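Local coordinates for Sodium/sialic acid symporter SiaT (PDB 5NV9), which couples the inward sodium gradient to the uptake of the sialic acid N-acetylneuraminic acid across the bacterial inner membrane, at residues A12-F15 with G16-A20; T181-I184 with Q185-L189; L331-A334 with A335-A338. All coordinates share one frame; numbering follows the deposited sequence.

Contact 1 of 3, residues A12-F15 with G16-A20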
loop_
_atom_site.group_PDB
_atom_site.type_symbol
_atom_site.label_atom_id
_atom_site.label_comp_id
_atom_site.label_asym_id
_atom_site.label_seq_id
_atom_site.Cartn_x
_atom_site.Cartn_y
_atom_site.Cartn_z
ATOM N N ALA A 12 -20.551 17.573 8.022
ATOM C CA ALA A 12 -20.658 18.293 6.786
ATOM C C ALA A 12 -19.286 18.391 6.131
ATOM O O ALA A 12 -19.193 18.446 4.914
ATOM C CB ALA A 12 -21.248 19.683 7.017
ATOM N N VAL A 13 -18.225 18.460 6.948
ATOM C CA VAL A 13 -16.866 18.460 6.424
ATOM C C VAL A 13 -16.578 17.122 5.758
ATOM O O VAL A 13 -16.075 17.072 4.625
ATOM C CB VAL A 13 -15.836 18.686 7.528
ATOM C CG1 VAL A 13 -14.441 18.511 6.973
ATOM C CG2 VAL A 13 -15.993 20.072 8.113
ATOM N N LEU A 14 -16.961 16.049 6.432
ATOM C CA LEU A 14 -16.760 14.709 5.888
ATOM C C LEU A 14 -17.497 14.533 4.543
ATOM O O LEU A 14 -16.904 14.034 3.574
ATOM C CB LEU A 14 -17.222 13.644 6.862
ATOM C CG LEU A 14 -17.171 12.211 6.279
ATOM C CD1 LEU A 14 -15.738 11.866 5.882
ATOM C CD2 LEU A 14 -17.722 11.221 7.305
ATOM N N PHE A 15 -18.749 14.977 4.481
ATOM C CA PHE A 15 -19.555 14.818 3.259
ATOM C C PHE A 15 -19.179 15.760 2.147
ATOM O O PHE A 15 -19.362 15.442 0.981
ATOM C CB PHE A 15 -21.040 14.884 3.571
ATOM C CG PHE A 15 -21.585 13.590 4.083
ATOM C CD1 PHE A 15 -21.403 13.215 5.390
ATOM C CD2 PHE A 15 -22.234 12.718 3.230
ATOM C CE1 PHE A 15 -21.896 12.013 5.861
ATOM C CE2 PHE A 15 -22.726 11.515 3.686
ATOM C CZ PHE A 15 -22.555 11.160 5.006
ATOM N N GLY A 16 -18.634 16.916 2.491
ATOM C CA GLY A 16 -17.977 17.752 1.500
ATOM C C GLY A 16 -16.776 17.064 0.848
ATOM O O GLY A 16 -16.592 17.121 -0.387
ATOM N N TYR A 17 -15.939 16.461 1.673
ATOM C CA TYR A 17 -14.794 15.709 1.171
ATOM C C TYR A 17 -15.240 14.562 0.222
ATOM O O TYR A 17 -14.706 14.371 -0.890
ATOM C CB TYR A 17 -14.013 15.079 2.319
ATOM C CG TYR A 17 -13.255 13.784 1.868
ATOM C CD1 TYR A 17 -12.043 13.867 1.188
ATOM C CD2 TYR A 17 -13.773 12.553 2.096
ATOM C CE1 TYR A 17 -11.352 12.730 0.788
ATOM C CE2 TYR A 17 -13.091 11.378 1.692
ATOM C CZ TYR A 17 -11.890 11.475 1.016
ATOM O OH TYR A 17 -11.205 10.355 0.598
ATOM N N LEU A 18 -16.234 13.805 0.663
ATOM C CA LEU A 18 -16.787 12.697 -0.166
ATOM C C LEU A 18 -17.395 13.152 -1.499
ATOM O O LEU A 18 -17.205 12.491 -2.543
ATOM C CB LEU A 18 -17.794 11.901 0.637
ATOM C CG LEU A 18 -17.293 11.154 1.855
ATOM C CD1 LEU A 18 -18.424 10.531 2.682
ATOM C CD2 LEU A 18 -16.347 10.025 1.418
ATOM N N ALA A 19 -18.121 14.279 -1.481
ATOM C CA ALA A 19 -18.687 14.853 -2.663
ATOM C C ALA A 19 -17.586 15.335 -3.585
ATOM O O ALA A 19 -17.707 15.258 -4.799
ATOM C CB ALA A 19 -19.598 16.011 -2.287
ATOM N N ALA A 20 -16.495 15.862 -3.027
ATOM C CA ALA A 20 -15.404 16.338 -3.863
ATOM C C ALA A 20 -14.726 15.166 -4.616
ATOM O O ALA A 20 -14.247 15.318 -5.748
ATOM C CB ALA A 20 -14.352 17.034 -2.975
#

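Contact 2 of 3, residues T181-I184 with Q185-L189. With NA (sodium ion), chain C.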
loop_
_atom_site.group_PDB
_atom_site.type_symbol
_atom_site.label_atom_id
_atom_site.label_comp_id
_atom_site.label_asym_id
_atom_site.label_seq_id
_atom_site.Cartn_x
_atom_site.Cartn_y
_atom_site.Cartn_z
ATOM N N THR A 181 -7.765 12.157 -7.451
ATOM C CA THR A 181 -8.205 11.900 -6.082
ATOM C C THR A 181 -7.095 11.557 -5.055
ATOM O O THR A 181 -7.147 12.036 -3.903
ATOM C CB THR A 181 -9.327 10.827 -5.979
ATOM O OG1 THR A 181 -8.883 9.605 -6.540
ATOM C CG2 THR A 181 -10.609 11.294 -6.692
ATOM N N ASP A 182 -6.144 10.695 -5.460
ATOM C CA ASP A 182 -4.971 10.375 -4.662
ATOM C C ASP A 182 -4.150 11.605 -4.289
ATOM O O ASP A 182 -3.616 11.644 -3.194
ATOM C CB ASP A 182 -3.970 9.394 -5.322
ATOM C CG ASP A 182 -4.418 7.960 -5.324
ATOM O OD1 ASP A 182 -5.409 7.619 -4.661
ATOM O OD2 ASP A 182 -3.763 7.127 -6.051
ATOM N N VAL A 183 -4.048 12.582 -5.183
ATOM C CA VAL A 183 -3.250 13.790 -4.947
ATOM C C VAL A 183 -3.898 14.579 -3.839
ATOM O O VAL A 183 -3.221 15.069 -2.912
ATOM C CB VAL A 183 -3.100 14.668 -6.216
ATOM C CG1 VAL A 183 -2.470 16.035 -5.933
ATOM C CG2 VAL A 183 -2.306 13.950 -7.295
ATOM N N ILE A 184 -5.216 14.673 -3.892
ATOM C CA ILE A 184 -5.957 15.450 -2.887
ATOM C C ILE A 184 -5.873 14.674 -1.568
ATOM O O ILE A 184 -5.673 15.255 -0.492
ATOM C CB ILE A 184 -7.453 15.637 -3.285
ATOM C CG1 ILE A 184 -7.591 16.465 -4.579
ATOM C CG2 ILE A 184 -8.261 16.274 -2.138
ATOM C CD1 ILE A 184 -8.944 16.283 -5.262
ATOM N N GLN A 185 -6.068 13.349 -1.661
ATOM C CA GLN A 185 -6.119 12.527 -0.448
ATOM C C GLN A 185 -4.761 12.432 0.156
ATOM O O GLN A 185 -4.666 12.449 1.355
ATOM C CB GLN A 185 -6.675 11.137 -0.721
ATOM C CG GLN A 185 -8.126 11.178 -1.154
ATOM C CD GLN A 185 -8.552 9.964 -1.882
ATOM O OE1 GLN A 185 -7.738 9.295 -2.560
ATOM N NE2 GLN A 185 -9.831 9.575 -1.659
ATOM N N GLY A 186 -3.728 12.361 -0.686
ATOM C CA GLY A 186 -2.342 12.332 -0.242
ATOM C C GLY A 186 -1.908 13.568 0.538
ATOM O O GLY A 186 -1.188 13.500 1.569
ATOM N N LEU A 187 -2.354 14.703 0.044
ATOM C CA LEU A 187 -1.979 15.953 0.654
ATOM C C LEU A 187 -2.858 16.185 1.872
ATOM O O LEU A 187 -2.414 16.766 2.820
ATOM C CB LEU A 187 -2.043 17.092 -0.346
ATOM C CG LEU A 187 -1.102 16.879 -1.516
ATOM C CD1 LEU A 187 -1.362 17.907 -2.586
ATOM C CD2 LEU A 187 0.354 16.940 -1.095
ATOM N N LEU A 188 -4.089 15.698 1.845
ATOM C CA LEU A 188 -4.992 15.819 2.984
ATOM C C LEU A 188 -4.531 14.995 4.187
ATOM O O LEU A 188 -4.546 15.468 5.278
ATOM C CB LEU A 188 -6.442 15.409 2.545
ATOM C CG LEU A 188 -7.514 15.460 3.630
ATOM C CD1 LEU A 188 -7.620 16.898 4.184
ATOM C CD2 LEU A 188 -8.886 15.022 3.115
ATOM N N LEU A 189 -4.136 13.739 3.984
ATOM C CA LEU A 189 -3.643 12.939 5.073
ATOM C C LEU A 189 -2.318 13.484 5.596
ATOM O O LEU A 189 -2.069 13.409 6.788
ATOM C CB LEU A 189 -3.563 11.446 4.698
ATOM C CG LEU A 189 -2.481 11.031 3.716
ATOM C CD1 LEU A 189 -1.127 10.880 4.472
ATOM C CD2 LEU A 189 -2.810 9.777 2.976
HETATM NA NA NA C . -5.408 5.601 -5.404
#

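Contact 3 of 3, residues L331-A334 with A335-A338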
loop_
_atom_site.group_PDB
_atom_site.type_symbol
_atom_site.label_atom_id
_atom_site.label_comp_id
_atom_site.label_asym_id
_atom_site.label_seq_id
_atom_site.Cartn_x
_atom_site.Cartn_y
_atom_site.Cartn_z
ATOM N N LEU A 331 -12.475 17.241 9.622
ATOM C CA LEU A 331 -11.428 17.222 8.625
ATOM C C LEU A 331 -10.339 16.078 8.816
ATOM O O LEU A 331 -9.826 15.523 7.840
ATOM C CB LEU A 331 -10.771 18.600 8.569
ATOM C CG LEU A 331 -9.659 18.741 7.568
ATOM C CD1 LEU A 331 -10.189 18.790 6.186
ATOM C CD2 LEU A 331 -8.853 19.998 7.799
ATOM N N ILE A 332 -9.988 15.783 10.068
ATOM C CA ILE A 332 -9.107 14.646 10.415
ATOM C C ILE A 332 -9.755 13.315 10.104
ATOM O O ILE A 332 -9.111 12.431 9.582
ATOM C CB ILE A 332 -8.726 14.698 11.890
ATOM C CG1 ILE A 332 -7.945 16.000 12.190
ATOM C CG2 ILE A 332 -7.846 13.495 12.274
ATOM C CD1 ILE A 332 -6.775 16.254 11.260
ATOM N N ILE A 333 -11.038 13.164 10.388
ATOM C CA ILE A 333 -11.789 12.026 9.910
ATOM C C ILE A 333 -11.793 11.919 8.387
ATOM O O ILE A 333 -11.620 10.828 7.878
ATOM C CB ILE A 333 -13.218 11.970 10.441
ATOM C CG1 ILE A 333 -13.286 11.781 11.956
ATOM C CG2 ILE A 333 -14.018 10.863 9.796
ATOM C CD1 ILE A 333 -12.057 11.288 12.671
ATOM N N ALA A 334 -11.983 13.020 7.670
ATOM C CA ALA A 334 -11.899 12.979 6.226
ATOM C C ALA A 334 -10.496 12.528 5.795
ATOM O O ALA A 334 -10.383 11.826 4.789
ATOM C CB ALA A 334 -12.251 14.316 5.627
ATOM N N ALA A 335 -9.434 12.950 6.532
ATOM C CA ALA A 335 -8.050 12.551 6.217
ATOM C C ALA A 335 -7.762 11.029 6.428
ATOM O O ALA A 335 -7.007 10.440 5.712
ATOM C CB ALA A 335 -7.053 13.397 7.007
ATOM N N ILE A 336 -8.402 10.428 7.406
ATOM C CA ILE A 336 -8.379 8.983 7.602
ATOM C C ILE A 336 -9.144 8.281 6.480
ATOM O O ILE A 336 -8.670 7.312 5.928
ATOM C CB ILE A 336 -8.973 8.605 8.986
ATOM C CG1 ILE A 336 -8.059 9.115 10.103
ATOM C CG2 ILE A 336 -9.243 7.111 9.083
ATOM C CD1 ILE A 336 -8.650 8.942 11.510
ATOM N N PHE A 337 -10.335 8.747 6.159
ATOM C CA PHE A 337 -10.970 8.315 4.929
ATOM C C PHE A 337 -10.011 8.465 3.730
ATOM O O PHE A 337 -9.924 7.573 2.890
ATOM C CB PHE A 337 -12.232 9.076 4.639
ATOM C CG PHE A 337 -13.471 8.529 5.299
ATOM C CD1 PHE A 337 -13.618 8.564 6.702
ATOM C CD2 PHE A 337 -14.527 8.068 4.519
ATOM C CE1 PHE A 337 -14.783 8.118 7.289
ATOM C CE2 PHE A 337 -15.712 7.630 5.117
ATOM C CZ PHE A 337 -15.849 7.666 6.492
ATOM N N ALA A 338 -9.355 9.601 3.609
ATOM C CA ALA A 338 -8.506 9.807 2.439
ATOM C C ALA A 338 -7.320 8.797 2.398
ATOM O O ALA A 338 -6.921 8.362 1.303
ATOM C CB ALA A 338 -7.990 11.220 2.363
#

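Contact 1 of 3, residues A12-F15 with G16-A20
Leu14 and Leu18 meet one helical turn apart on the buried side of helix 8-29. CD1 of Leu18 comes within 4.2 Å of CG of Leu14, and the two side chains are set at a slant to each other. Tyr17 packs on the same leucine, Leu14. CD1 of Leu14 lies 4.3 Å from CD2 of Tyr17. With CG roughly opposite its own N, chi1 153°, the ring edge of Tyr17 passes O of Leu14, which lies near the ring plane and 3.8 Å from CD2 of Tyr17. The hydroxyl end leads away from the 12-15 turn. The ring packs on Ala334, Phe337 and Ala338 of helix 328-361, and its hydroxyl is hydrogen-bonded to Gln341 and Gln185.

This is a regular transmembrane alpha helix of the LeuT-fold symporter. Tyr17 N to Val13 O, at 3.0 Å, is one of four successive i to i+4 backbone bonds.

The other side is looser. Phe15 is on the surface, and CD1 of Leu18 lies over one face of its ring, 4.4 Å from CD2 of Phe15. Ala12 and Gly16 are on the surface too, joined by the bond from Gly16 N to Ala12 O.

Contact 2 of 3, residues T181-I184 with Q185-L189
The carboxylate of Asp182 and the amide of Gln185 are the flat groups here. Their planes are nearly coplanar, 28° apart, and the side chains cross. OD1 of Asp182 stands 3.6 Å from OE1 of Gln185, so two oxygens face each other without a hydrogen bond. Both carboxylate oxygens hold a sodium ion, OD1 of Asp182 at 2.1 Å and OD2 of Asp182 at 2.3 Å. OD1 is thus close to both the ion and the amide. Ser342, Ser345 and Ser346 of helix 328-361 complete this site, which is the Na3 position. OD2 also accepts a hydrogen bond from Ser53.

The amide of Gln185 runs back alongside Thr181, and the two side chains point the same way. CG of Gln185 is opposite its own carbonyl carbon, chi1 -65°, and the chain is extended beyond. This brings OE1 of Gln185 to 3.1 Å from O of Thr181, again two acceptors. O of Thr181 already takes the backbone bond from Gln185 N, at 2.8 Å. NE2 has two tyrosine hydroxyl partners, Tyr17 and Tyr169, which fix the rotation of the amide and leave OE1 on the side of the oxygens.

On another side of helix 155-203, Val183 and Leu187 lie side by side, CG1 of Val183 4.0 Å from CD1 of Leu187.

Gln185 touches Asp182 and Ser342, both ligands of the ion, so it lies in the second shell, though it makes no hydrogen bond to Asp182. Sodium would offset the negative charge of Asp182 in this buried setting.

Contact 3 of 3, residues L331-A334 with A335-A338
Ile333 and Phe337 pack one turn apart, the two side chains set aslant to each other. CG2 of Ile333 does the touching, 3.8 Å from CE1 of Phe337 and 3.9 Å from CD1 of the same ring. That methyl lies opposite its own backbone N, while CG1 takes the place opposite the carbonyl carbon, chi1 -64°. One branch therefore serves the ring. The other runs toward Ile336, where CD1 of Ile333 approaches CD1 of Ile336 at 4.3 Å. The ring of Phe337 also turns an edge to the backbone. O of Ile333 lies near its plane, 3.2 Å from CD1 of Phe337. The same oxygen accepts the hydrogen bond from Phe337 N, at 3.0 Å and nearly straight, 175°.

All of this belongs to helix 328-361, a membrane-spanning helix of the LeuT fold that further along supplies the sodium ligands Ala339, Ser342, Ser343, Ser345 and Ser346. Helix 118-151 packs against both Ile333 and Phe337 through Leu147. Ile320 of helix 315-323 touches Ile333 and Ile336.

A second side carries the alanines Ala334, Ala335 and Ala338, with Leu331 a turn earlier. Ala338 also meets Gln185 of helix 155-203. The backbone bond from Ala338 N to Ala334 O is short, at 2.7 Å. CB of Ala335 sits 3.4 Å from O of Ile332. The methyl of Ala338 in turn is 3.5 Å from O of Ala334, and the carbonyl of Ala338 accepts a hydrogen bond from Ser342 OG.

In the fold
From the N terminus, contact 1 comes first on helix 8-29, contact 2 follows on helix 155-203 and contact 3 on helix 328-361. Each lies within one continuous helix, so none closes a long loop. They stand in series, neither nested nor crossed. In space the three helices meet. Contacts 1 and 2 come together where Tyr17 reaches Gln185 and Leu188, and contacts 1 and 3 where Val13 lies against Leu331. Contact 2 and contact 3 touch through Leu188 on Leu331 and Leu189 on Ala335. Together they tie the first transmembrane helix to the two helices that share the Na3 sodium.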